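Local coordinates for protein restriction endonuclease UbaLAI (Unidentified, PDB 5O63) that recognises and cleaves a specific DNA sequence as a monomeric Type IIE restriction endonuclease, its N-terminal B3 domain binding the cognate DNA, at residues Phe25-Thr30 and His38-Pro43; Pro51-Ser56 and Pro88-Thr93; Phe66-Ser71 and Lys77-Lys82. All blocks are in the same frame, centred on the assembly; numbering follows the deposited sequence. Where two conformers were deposited one is given.

Contact 1. Residues Phe25-Thr30 and His38-Pro43; sequences FAKVLT and HGVLVP. With nucleotides of chain D.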
# COMPACT_ATOMS: atom_id res chain seq x y z
N PHE A 25 -3.65 3.56 3.63
CA PHE A 25 -4.39 2.33 3.32
C PHE A 25 -3.45 1.17 3.63
O PHE A 25 -2.40 1.04 2.99
CB PHE A 25 -4.84 2.35 1.85
CG PHE A 25 -5.16 0.98 1.28
CD1 PHE A 25 -6.10 0.13 1.86
CD2 PHE A 25 -4.50 0.54 0.15
CE1 PHE A 25 -6.37 -1.15 1.30
CE2 PHE A 25 -4.76 -0.71 -0.42
CZ PHE A 25 -5.69 -1.59 0.14
N ALA A 26 -3.78 0.32 4.59
CA ALA A 26 -2.95 -0.84 4.95
C ALA A 26 -3.81 -2.08 4.82
O ALA A 26 -5.00 -2.09 5.18
CB ALA A 26 -2.42 -0.74 6.33
N LYS A 27 -3.19 -3.12 4.30
CA LYS A 27 -3.91 -4.35 3.95
C LYS A 27 -3.07 -5.56 4.38
O LYS A 27 -1.89 -5.69 4.03
CB LYS A 27 -4.23 -4.45 2.46
CG LYS A 27 -5.12 -5.67 2.15
CD LYS A 27 -5.16 -6.00 0.62
CE LYS A 27 -6.15 -7.17 0.40
NZ LYS A 27 -6.05 -7.70 -1.06
N VAL A 28 -3.69 -6.46 5.15
CA VAL A 28 -3.12 -7.78 5.32
C VAL A 28 -3.46 -8.59 4.09
O VAL A 28 -4.66 -8.74 3.73
CB VAL A 28 -3.72 -8.50 6.59
CG1 VAL A 28 -3.12 -9.85 6.77
CG2 VAL A 28 -3.54 -7.58 7.84
N LEU A 29 -2.42 -9.04 3.40
CA LEU A 29 -2.65 -9.65 2.08
C LEU A 29 -3.40 -10.97 2.24
O LEU A 29 -3.38 -11.60 3.33
CB LEU A 29 -1.33 -9.94 1.33
CG LEU A 29 -0.54 -8.63 1.06
CD1 LEU A 29 0.58 -9.10 0.06
CD2 LEU A 29 -1.45 -7.55 0.54
N THR A 30 -4.03 -11.42 1.15
CA THR A 30 -4.54 -12.81 1.10
C THR A 30 -3.54 -13.64 0.30
O THR A 30 -2.71 -13.03 -0.45
CB THR A 30 -5.94 -12.93 0.42
OG1 THR A 30 -5.83 -12.82 -1.01
CG2 THR A 30 -6.89 -11.78 0.89
N HIS A 38 -0.31 -11.76 -9.68
CA HIS A 38 -1.68 -11.52 -9.31
C HIS A 38 -1.96 -10.12 -8.77
O HIS A 38 -3.12 -9.69 -8.76
CB HIS A 38 -2.10 -12.51 -8.20
CG HIS A 38 -2.09 -13.92 -8.67
ND1 HIS A 38 -1.98 -14.98 -7.78
CD2 HIS A 38 -2.17 -14.47 -9.91
CE1 HIS A 38 -2.01 -16.12 -8.46
NE2 HIS A 38 -2.13 -15.84 -9.75
N GLY A 39 -0.89 -9.42 -8.34
CA GLY A 39 -1.06 -8.05 -7.81
C GLY A 39 -1.65 -8.06 -6.42
O GLY A 39 -1.92 -9.15 -5.86
N VAL A 40 -1.83 -6.87 -5.89
CA VAL A 40 -2.56 -6.75 -4.64
C VAL A 40 -3.94 -6.26 -5.02
O VAL A 40 -4.12 -5.18 -5.58
CB VAL A 40 -1.85 -5.78 -3.68
CG1 VAL A 40 -2.79 -5.47 -2.47
CG2 VAL A 40 -0.53 -6.42 -3.21
N LEU A 41 -4.96 -7.05 -4.61
CA LEU A 41 -6.33 -6.72 -4.96
C LEU A 41 -6.81 -5.53 -4.07
O LEU A 41 -6.56 -5.54 -2.87
CB LEU A 41 -7.26 -7.96 -4.74
CG LEU A 41 -8.71 -7.68 -5.14
CD1 LEU A 41 -8.89 -7.46 -6.67
CD2 LEU A 41 -9.53 -8.96 -4.68
N VAL A 42 -7.38 -4.51 -4.72
CA VAL A 42 -7.78 -3.28 -4.00
C VAL A 42 -9.24 -3.44 -3.62
O VAL A 42 -10.09 -3.57 -4.49
CB VAL A 42 -7.61 -2.02 -4.87
CG1 VAL A 42 -7.97 -0.78 -4.06
CG2 VAL A 42 -6.13 -1.91 -5.35
N PRO A 43 -9.55 -3.42 -2.31
CA PRO A 43 -10.98 -3.46 -1.90
C PRO A 43 -11.71 -2.24 -2.39
O PRO A 43 -11.08 -1.15 -2.47
CB PRO A 43 -10.92 -3.45 -0.39
CG PRO A 43 -9.60 -3.45 0.03
CD PRO A 43 -8.65 -3.27 -1.16
P DG D 6 -3.20 -23.63 -10.31
OP1 DG D 6 -3.54 -25.06 -10.49
OP2 DG D 6 -2.09 -23.19 -9.43
O5' DG D 6 -2.89 -22.97 -11.74
C5' DG D 6 -3.69 -23.24 -12.86
C4' DG D 6 -3.14 -22.48 -14.06
O4' DG D 6 -3.50 -21.08 -13.89
C3' DG D 6 -1.61 -22.51 -14.18
O3' DG D 6 -1.29 -22.54 -15.54
C2' DG D 6 -1.23 -21.09 -13.69
C1' DG D 6 -2.41 -20.30 -14.22
N9 DG D 6 -2.50 -19.00 -13.61
C8 DG D 6 -2.24 -18.66 -12.28
N7 DG D 6 -2.31 -17.35 -12.06
C5 DG D 6 -2.63 -16.82 -13.32
C6 DG D 6 -2.75 -15.47 -13.73
O6 DG D 6 -2.64 -14.42 -13.02
N1 DG D 6 -3.05 -15.35 -15.07
C2 DG D 6 -3.21 -16.43 -15.94
N2 DG D 6 -3.51 -16.12 -17.20
N3 DG D 6 -3.05 -17.71 -15.58
C4 DG D 6 -2.75 -17.83 -14.27
P DA D 5 -5.71 -21.63 -4.86
OP1 DA D 5 -6.00 -23.08 -4.59
OP2 DA D 5 -4.58 -20.95 -4.19
O5' DA D 5 -5.46 -21.43 -6.42
C5' DA D 5 -6.41 -21.98 -7.34
C4' DA D 5 -6.11 -21.52 -8.74
O4' DA D 5 -6.32 -20.11 -8.82
C3' DA D 5 -4.67 -21.70 -9.20
O3' DA D 5 -4.59 -22.94 -9.90
C2' DA D 5 -4.46 -20.45 -10.13
C1' DA D 5 -5.81 -19.74 -10.07
N9 DA D 5 -5.69 -18.27 -10.10
C8 DA D 5 -5.48 -17.41 -9.03
N7 DA D 5 -5.46 -16.15 -9.38
C5 DA D 5 -5.65 -16.19 -10.76
C6 DA D 5 -5.69 -15.17 -11.75
N6 DA D 5 -5.56 -13.86 -11.48
N1 DA D 5 -5.92 -15.57 -13.04
C2 DA D 5 -6.06 -16.86 -13.29
N3 DA D 5 -6.04 -17.92 -12.46
C4 DA D 5 -5.86 -17.50 -11.18
P DC D 3 -10.51 -10.98 0.92
OP1 DC D 3 -10.47 -11.68 2.27
OP2 DC D 3 -9.67 -9.75 0.64
O5' DC D 3 -10.21 -12.05 -0.21
C5' DC D 3 -10.89 -13.27 -0.16
C4' DC D 3 -10.61 -14.08 -1.38
O4' DC D 3 -11.15 -13.44 -2.55
C3' DC D 3 -9.13 -14.28 -1.69
O3' DC D 3 -8.77 -15.55 -1.12
C2' DC D 3 -9.10 -14.27 -3.24
C1' DC D 3 -10.60 -14.24 -3.59
N1 DC D 3 -10.90 -13.66 -4.87
C2 DC D 3 -11.44 -14.49 -5.87
O2 DC D 3 -11.72 -15.68 -5.58
N3 DC D 3 -11.64 -13.98 -7.12
C4 DC D 3 -11.31 -12.71 -7.40
N4 DC D 3 -11.57 -12.26 -8.63
C5 DC D 3 -10.71 -11.83 -6.40
C6 DC D 3 -10.53 -12.35 -5.15
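Lys27 supplies the polar link here, its NZ donating to the backbone O of Leu41 at 2.9 Å from a position tilted 19° out of the carbonyl plane. With CG set opposite its own backbone N (chi1 -174°) and the chain extended beyond it, the side chain spans from strand 19-28 to strand 40-41 of the B3 DNA-binding domain. NZ also forms a salt bridge with Asp33, whose carboxylate takes the backbone N of both Thr30 and Leu41. A methionine in place of Lys27 would probably leave the Leu41 carbonyl and the Asp33 carboxylate without their shared cation.

The apolar contacts flank this bridge. Val40 and Lys27 reach toward each other, CG1 touching the aliphatic chain at CD, and Leu29 CD2 comes to the same methyl at about a right angle, at 3.9 Å. Farther along, Phe25 CZ rests 3.6 Å from Pro43 CD, the two side chains coming from opposite directions.

The remaining contacts are with DNA. From the loop before strand 40-41, His38 NE2 donates to the major-groove N7 of DG6 of chain D at 2.8 Å and 166°, while N7 of DA5 of chain D lies over one face of the imidazole. Leu41 CD2 packs 3.5 Å from C5 of DC3 of chain D. Because His38 ND1 is bonded to the carbonyl O of Asn32, the ring's rotation is fixed and both nitrogens probably carry protons, which would suit a purine N7 as acceptor.

Contact 2. Residues Pro51-Ser56 and Pro88-Thr93; sequences PDMPIS and PERRIT. With nucleotides of chain D; nucleotides of chain C.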
# COMPACT_ATOMS: atom_id res chain seq x y z
N PRO A 51 -5.12 7.25 -6.93
CA PRO A 51 -5.39 8.36 -7.85
C PRO A 51 -6.66 8.08 -8.65
O PRO A 51 -7.09 6.92 -8.81
CB PRO A 51 -4.15 8.36 -8.78
CG PRO A 51 -3.11 7.74 -8.02
CD PRO A 51 -3.76 6.70 -7.14
N ASP A 52 -7.29 9.14 -9.14
CA ASP A 52 -8.40 8.97 -10.05
C ASP A 52 -7.90 8.18 -11.26
O ASP A 52 -6.83 8.48 -11.81
CB ASP A 52 -8.97 10.32 -10.48
CG ASP A 52 -9.72 11.02 -9.36
OD1 ASP A 52 -10.34 10.33 -8.53
OD2 ASP A 52 -9.68 12.27 -9.32
N MET A 53 -8.64 7.16 -11.64
CA MET A 53 -8.37 6.46 -12.86
C MET A 53 -9.67 6.50 -13.64
O MET A 53 -10.59 5.79 -13.31
CB MET A 53 -7.93 5.00 -12.63
CG MET A 53 -7.83 4.22 -13.93
SD MET A 53 -6.78 2.77 -13.84
CE MET A 53 -7.47 2.04 -12.38
N PRO A 54 -9.76 7.39 -14.64
CA PRO A 54 -11.01 7.36 -15.39
C PRO A 54 -11.17 6.01 -16.09
O PRO A 54 -10.20 5.43 -16.59
CB PRO A 54 -10.84 8.50 -16.38
CG PRO A 54 -9.36 8.54 -16.61
CD PRO A 54 -8.73 8.22 -15.29
N ILE A 55 -12.38 5.48 -16.02
CA ILE A 55 -12.75 4.27 -16.75
C ILE A 55 -13.76 4.73 -17.81
O ILE A 55 -14.96 4.87 -17.53
CB ILE A 55 -13.37 3.19 -15.80
CG1 ILE A 55 -12.30 2.66 -14.85
CG2 ILE A 55 -13.94 2.02 -16.56
CD1 ILE A 55 -12.35 3.33 -13.56
N SER A 56 -13.25 5.01 -19.01
CA SER A 56 -14.03 5.68 -20.05
C SER A 56 -15.05 4.73 -20.62
O SER A 56 -16.10 5.14 -21.15
CB SER A 56 -13.11 6.19 -21.16
OG SER A 56 -12.29 5.14 -21.65
N PRO A 88 -15.74 -7.16 -12.22
CA PRO A 88 -14.68 -6.16 -12.50
C PRO A 88 -13.88 -5.90 -11.24
O PRO A 88 -14.46 -5.98 -10.14
CB PRO A 88 -15.46 -4.91 -12.86
CG PRO A 88 -16.76 -5.05 -12.03
CD PRO A 88 -17.02 -6.53 -11.86
N GLU A 89 -12.61 -5.58 -11.33
CA GLU A 89 -11.85 -5.37 -10.08
C GLU A 89 -10.59 -4.55 -10.42
O GLU A 89 -10.31 -4.32 -11.61
CB GLU A 89 -11.46 -6.70 -9.42
CG GLU A 89 -10.30 -7.43 -10.18
CD GLU A 89 -10.03 -8.81 -9.58
OE1 GLU A 89 -10.95 -9.42 -8.93
OE2 GLU A 89 -8.88 -9.26 -9.77
N ARG A 90 -9.93 -4.09 -9.38
CA ARG A 90 -8.71 -3.29 -9.49
C ARG A 90 -7.60 -3.88 -8.64
O ARG A 90 -7.79 -4.43 -7.56
CB ARG A 90 -8.96 -1.81 -9.08
CG ARG A 90 -10.08 -1.17 -9.84
CD ARG A 90 -10.18 0.27 -9.59
NE ARG A 90 -11.44 0.73 -10.14
CZ ARG A 90 -11.78 2.00 -10.19
NH1 ARG A 90 -10.93 2.90 -9.74
NH2 ARG A 90 -12.97 2.36 -10.71
N ARG A 91 -6.36 -3.77 -9.18
CA ARG A 91 -5.17 -4.35 -8.56
C ARG A 91 -4.07 -3.32 -8.60
O ARG A 91 -4.05 -2.51 -9.55
CB ARG A 91 -4.70 -5.59 -9.33
CG ARG A 91 -5.72 -6.71 -9.39
CD ARG A 91 -5.15 -7.76 -10.33
NE ARG A 91 -6.19 -8.73 -10.65
CZ ARG A 91 -6.09 -9.70 -11.56
NH1 ARG A 91 -4.92 -9.89 -12.23
NH2 ARG A 91 -7.15 -10.48 -11.81
N ILE A 92 -3.16 -3.36 -7.63
CA ILE A 92 -1.85 -2.69 -7.76
C ILE A 92 -0.86 -3.77 -8.17
O ILE A 92 -0.88 -4.90 -7.66
CB ILE A 92 -1.36 -2.05 -6.42
CG1 ILE A 92 -2.52 -1.24 -5.81
CG2 ILE A 92 -0.10 -1.21 -6.71
CD1 ILE A 92 -3.01 -0.09 -6.75
N THR A 93 0.03 -3.40 -9.10
CA THR A 93 1.13 -4.28 -9.52
C THR A 93 2.44 -3.47 -9.65
O THR A 93 2.46 -2.23 -9.44
CB THR A 93 0.84 -4.96 -10.89
OG1 THR A 93 0.80 -3.94 -11.91
CG2 THR A 93 -0.48 -5.70 -10.92
P DC D 3 -10.51 -10.98 0.92
OP1 DC D 3 -10.47 -11.68 2.27
OP2 DC D 3 -9.67 -9.75 0.64
O5' DC D 3 -10.21 -12.05 -0.21
C5' DC D 3 -10.89 -13.27 -0.16
C4' DC D 3 -10.61 -14.08 -1.38
O4' DC D 3 -11.15 -13.44 -2.55
C3' DC D 3 -9.13 -14.28 -1.69
O3' DC D 3 -8.77 -15.55 -1.12
C2' DC D 3 -9.10 -14.27 -3.24
C1' DC D 3 -10.60 -14.24 -3.59
N1 DC D 3 -10.90 -13.66 -4.87
C2 DC D 3 -11.44 -14.49 -5.87
O2 DC D 3 -11.72 -15.68 -5.58
N3 DC D 3 -11.64 -13.98 -7.12
C4 DC D 3 -11.31 -12.71 -7.40
N4 DC D 3 -11.57 -12.26 -8.63
C5 DC D 3 -10.71 -11.83 -6.40
C6 DC D 3 -10.53 -12.35 -5.15
P DT C 5 -7.92 -10.11 -21.43
OP1 DT C 5 -8.30 -10.23 -22.87
OP2 DT C 5 -8.43 -9.09 -20.51
O5' DT C 5 -8.22 -11.53 -20.72
C5' DT C 5 -7.92 -12.71 -21.47
C4' DT C 5 -8.22 -13.97 -20.67
O4' DT C 5 -7.32 -14.00 -19.51
C3' DT C 5 -9.63 -14.13 -20.14
O3' DT C 5 -9.98 -15.49 -20.19
C2' DT C 5 -9.48 -13.71 -18.66
C1' DT C 5 -8.08 -14.29 -18.39
N1 DT C 5 -7.44 -13.70 -17.24
C2 DT C 5 -6.89 -14.54 -16.28
O2 DT C 5 -6.88 -15.73 -16.40
N3 DT C 5 -6.37 -13.92 -15.18
C4 DT C 5 -6.33 -12.56 -14.94
O4 DT C 5 -5.85 -12.11 -13.93
C5 DT C 5 -6.89 -11.71 -16.01
C7 DT C 5 -6.89 -10.21 -15.86
C6 DT C 5 -7.41 -12.32 -17.09
P DC C 3 1.11 -4.85 -15.48
OP1 DC C 3 0.75 -3.52 -16.07
OP2 DC C 3 0.40 -5.25 -14.26
O5' DC C 3 0.72 -5.91 -16.61
C5' DC C 3 1.20 -5.64 -17.98
C4' DC C 3 0.86 -6.84 -18.86
O4' DC C 3 1.51 -8.00 -18.34
C3' DC C 3 -0.57 -7.25 -18.94
O3' DC C 3 -1.29 -6.44 -19.83
C2' DC C 3 -0.46 -8.67 -19.51
C1' DC C 3 0.78 -9.16 -18.80
N1 DC C 3 0.52 -10.03 -17.62
C2 DC C 3 0.28 -11.37 -17.86
O2 DC C 3 0.16 -11.74 -19.02
N3 DC C 3 0.20 -12.19 -16.81
C4 DC C 3 0.26 -11.72 -15.53
N4 DC C 3 0.18 -12.60 -14.53
C5 DC C 3 0.48 -10.33 -15.24
C6 DC C 3 0.63 -9.52 -16.35
O HOH W 1 -10.86 5.95 -9.90
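Met53 and Arg90 mark the nearest backbone approach, CA to CA 10.3 Å, where loop 51-56 passes strand 89-93 of the B3 domain's open beta-barrel; side chains and a water fill the interval. Ile55 brings CD1 over one face of the Arg90 guanidinium, closest to NH2 at 3.1 Å; that is tight for a methyl, and with chi2 at 97° its exact placement is doubtful. The engineered Met53 sets its CE against Arg90 CD. Water 1, in the guanidinium plane, accepts from Met53 N and Arg90 NH1, each at 3.1 Å. Arg90 NH1 also bonds to Tyr81 OH, and Tyr47 makes a cation-pi contact with the same group.

Glu89, Arg91 and Thr93, alternating with Arg90 and Ile92, face the DNA: the first two meet bases, the third the backbone. Arg91 grips Glu89 side-on: NE meets OE2 on its anti lone pair, 2.9 Å away, whereas NH2 reaches the same oxygen from 36° above the carboxylate plane. This holds the guanidinium so that NH1 and NH2 both donate to O4 of DT5 of chain C, NH1 at 2.9 Å. Glu89 OE1 accepts from N4 of DC3 of chain D. Lastly, Thr93 OG1 donates to OP2 of DC3 of chain C at 2.7 Å.

Contact 3. Residues Phe66-Ser71 and Lys77-Lys82; sequences FPAFDS and KTLAYK. With nucleotides of chain C.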
# COMPACT_ATOMS: atom_id res chain seq x y z
N PHE A 66 1.23 5.32 -11.30
CA PHE A 66 1.46 6.43 -10.38
C PHE A 66 2.80 6.28 -9.66
O PHE A 66 3.30 5.18 -9.44
CB PHE A 66 0.29 6.57 -9.38
CG PHE A 66 0.12 5.43 -8.45
CD1 PHE A 66 0.64 5.45 -7.17
CD2 PHE A 66 -0.63 4.33 -8.84
CE1 PHE A 66 0.44 4.40 -6.29
CE2 PHE A 66 -0.82 3.26 -7.97
CZ PHE A 66 -0.26 3.30 -6.68
N PRO A 67 3.42 7.41 -9.34
CA PRO A 67 4.74 7.31 -8.71
C PRO A 67 4.57 6.99 -7.23
O PRO A 67 3.59 7.45 -6.62
CB PRO A 67 5.36 8.71 -8.94
CG PRO A 67 4.22 9.58 -9.12
CD PRO A 67 3.05 8.80 -9.66
N ALA A 68 5.46 6.21 -6.65
CA ALA A 68 5.36 5.89 -5.22
C ALA A 68 6.75 5.68 -4.72
O ALA A 68 7.59 5.08 -5.43
CB ALA A 68 4.52 4.62 -4.98
N PHE A 69 7.04 6.19 -3.54
CA PHE A 69 8.34 6.00 -2.93
C PHE A 69 8.36 4.66 -2.22
O PHE A 69 7.56 4.39 -1.33
CB PHE A 69 8.64 7.13 -1.96
CG PHE A 69 10.00 7.04 -1.38
CD1 PHE A 69 11.13 7.48 -2.11
CD2 PHE A 69 10.18 6.53 -0.13
CE1 PHE A 69 12.39 7.44 -1.52
CE2 PHE A 69 11.44 6.50 0.46
CZ PHE A 69 12.56 6.94 -0.26
N ASP A 70 9.26 3.78 -2.65
CA ASP A 70 9.36 2.45 -2.09
C ASP A 70 10.26 2.48 -0.89
O ASP A 70 11.46 2.75 -0.98
CB ASP A 70 9.92 1.47 -3.13
CG ASP A 70 10.02 0.09 -2.59
OD1 ASP A 70 10.98 -0.24 -1.90
OD2 ASP A 70 9.11 -0.69 -2.86
N SER A 71 9.68 2.27 0.30
CA SER A 71 10.44 2.41 1.51
C SER A 71 11.53 1.36 1.65
O SER A 71 12.56 1.65 2.21
CB SER A 71 9.46 2.31 2.72
OG SER A 71 10.15 2.40 3.98
N LYS A 77 9.64 4.82 -7.35
CA LYS A 77 9.26 3.81 -8.33
C LYS A 77 7.95 4.22 -8.99
O LYS A 77 7.34 5.25 -8.63
CB LYS A 77 9.16 2.43 -7.66
CG LYS A 77 10.55 1.95 -7.24
CD LYS A 77 10.60 0.58 -6.56
CE LYS A 77 12.09 0.18 -6.50
NZ LYS A 77 12.89 0.78 -7.64
N THR A 78 7.56 3.48 -10.01
CA THR A 78 6.26 3.65 -10.65
C THR A 78 5.44 2.37 -10.38
O THR A 78 5.88 1.26 -10.68
CB THR A 78 6.37 3.90 -12.16
OG1 THR A 78 7.09 5.13 -12.39
CG2 THR A 78 4.99 4.04 -12.79
N LEU A 79 4.31 2.54 -9.72
CA LEU A 79 3.40 1.41 -9.59
C LEU A 79 2.35 1.47 -10.66
O LEU A 79 2.04 2.58 -11.20
CB LEU A 79 2.73 1.47 -8.18
CG LEU A 79 3.74 1.30 -7.05
CD1 LEU A 79 2.94 1.32 -5.72
CD2 LEU A 79 4.63 0.05 -7.21
N ALA A 80 1.76 0.31 -10.97
CA ALA A 80 0.65 0.26 -11.93
C ALA A 80 -0.64 0.01 -11.21
O ALA A 80 -0.70 -0.78 -10.26
CB ALA A 80 0.87 -0.82 -13.04
N TYR A 81 -1.67 0.71 -11.64
CA TYR A 81 -3.02 0.60 -11.04
C TYR A 81 -3.91 0.05 -12.16
O TYR A 81 -4.12 0.71 -13.23
CB TYR A 81 -3.43 1.98 -10.54
CG TYR A 81 -4.77 2.13 -9.86
CD1 TYR A 81 -5.43 1.05 -9.25
CD2 TYR A 81 -5.35 3.40 -9.75
CE1 TYR A 81 -6.65 1.24 -8.60
CE2 TYR A 81 -6.57 3.58 -9.11
CZ TYR A 81 -7.20 2.50 -8.55
OH TYR A 81 -8.40 2.70 -7.92
N LYS A 82 -4.36 -1.19 -11.99
CA LYS A 82 -5.02 -1.92 -13.08
C LYS A 82 -6.51 -2.05 -12.88
O LYS A 82 -6.94 -2.38 -11.77
CB LYS A 82 -4.42 -3.33 -13.22
CG LYS A 82 -2.88 -3.39 -13.15
CD LYS A 82 -2.21 -2.76 -14.41
CE LYS A 82 -2.54 -3.57 -15.63
NZ LYS A 82 -1.80 -2.96 -16.79
P DC C 3 1.11 -4.85 -15.48
OP1 DC C 3 0.75 -3.52 -16.07
OP2 DC C 3 0.40 -5.25 -14.26
O5' DC C 3 0.72 -5.91 -16.61
C5' DC C 3 1.20 -5.64 -17.98
C4' DC C 3 0.86 -6.84 -18.86
O4' DC C 3 1.51 -8.00 -18.34
C3' DC C 3 -0.57 -7.25 -18.94
O3' DC C 3 -1.29 -6.44 -19.83
C2' DC C 3 -0.46 -8.67 -19.51
C1' DC C 3 0.78 -9.16 -18.80
N1 DC C 3 0.52 -10.03 -17.62
C2 DC C 3 0.28 -11.37 -17.86
O2 DC C 3 0.16 -11.74 -19.02
N3 DC C 3 0.20 -12.19 -16.81
C4 DC C 3 0.26 -11.72 -15.53
N4 DC C 3 0.18 -12.60 -14.53
C5 DC C 3 0.48 -10.33 -15.24
C6 DC C 3 0.63 -9.52 -16.35
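Phe66 O is approached by two hydrogens from the partner strand: Leu79 N donates to it at 2.8 Å, nearly along the C=O axis, and Thr78 CA adds a weaker CA-H...O contact to the same oxygen. Phe66 N returns a bond to Leu79 O at 2.9 Å, which makes this a hydrogen-bonded pair of an antiparallel hairpin, and Ala68 with Lys77 forms the next one, Lys77 N meeting Ala68 O at 2.8 Å. Pro67 and Thr78 between them are the non-hydrogen-bonded pair; Pro67 has no N-H to give, but its CA sits 3.3 Å from Lys77 O in a CA-H...O contact. The strand axes make 126°, a strong twist for antiparallel neighbours.

On the face carrying Phe66, Ala68, Lys77 and Leu79, the Phe66 CG stands between backbone N and carbonyl carbon (chi1 65°), which swings its ring across the neighbouring strand. Leu79 CB then makes a CH-pi contact over that ring, 4.1 Å from the centroid, while Tyr81 CB lies at the ring's edge. Ala68 CB packs 3.7 Å from Leu79 CD1. Toward the turn, the methylene chain of Lys77 crosses Asp70 at a slant, CD to CB 3.6 Å; the carboxylate itself turns to the backbone N of Ser73.

At the far end Lys82 NZ donates to OP1 of DC3 of chain C at 2.7 Å. Strand 121-128 borders strand 62-70, with Tyr123 edge-to-face on Phe66; strand 89-93 borders strand 75-84, its Ile92 against Leu79 and Tyr81; and helix 3-14 reaches Phe69 and Ser71.

In the fold
From the N terminus, contact 1 comes first: strand 19-28 turns through a short loop and closes at 38-43. The chain then enters the long loop holding 51-56, which contact 2 joins to 88-93, closing the loop of residues between them. Within that span lies contact 3, the hairpin of strands 62-70 and 75-84, so contact 2 encloses contact 3 while contact 1 is finished before either begins. Strand 89-93 joins them side by side in the sheet, with Val40 N bonding Ile92 O on one flank and Lys82 N bonding Arg91 O on the other. DNA is met from strand 89-93, from its neighbours 40-41 and 75-84, and from the loop residues His38 and Thr30.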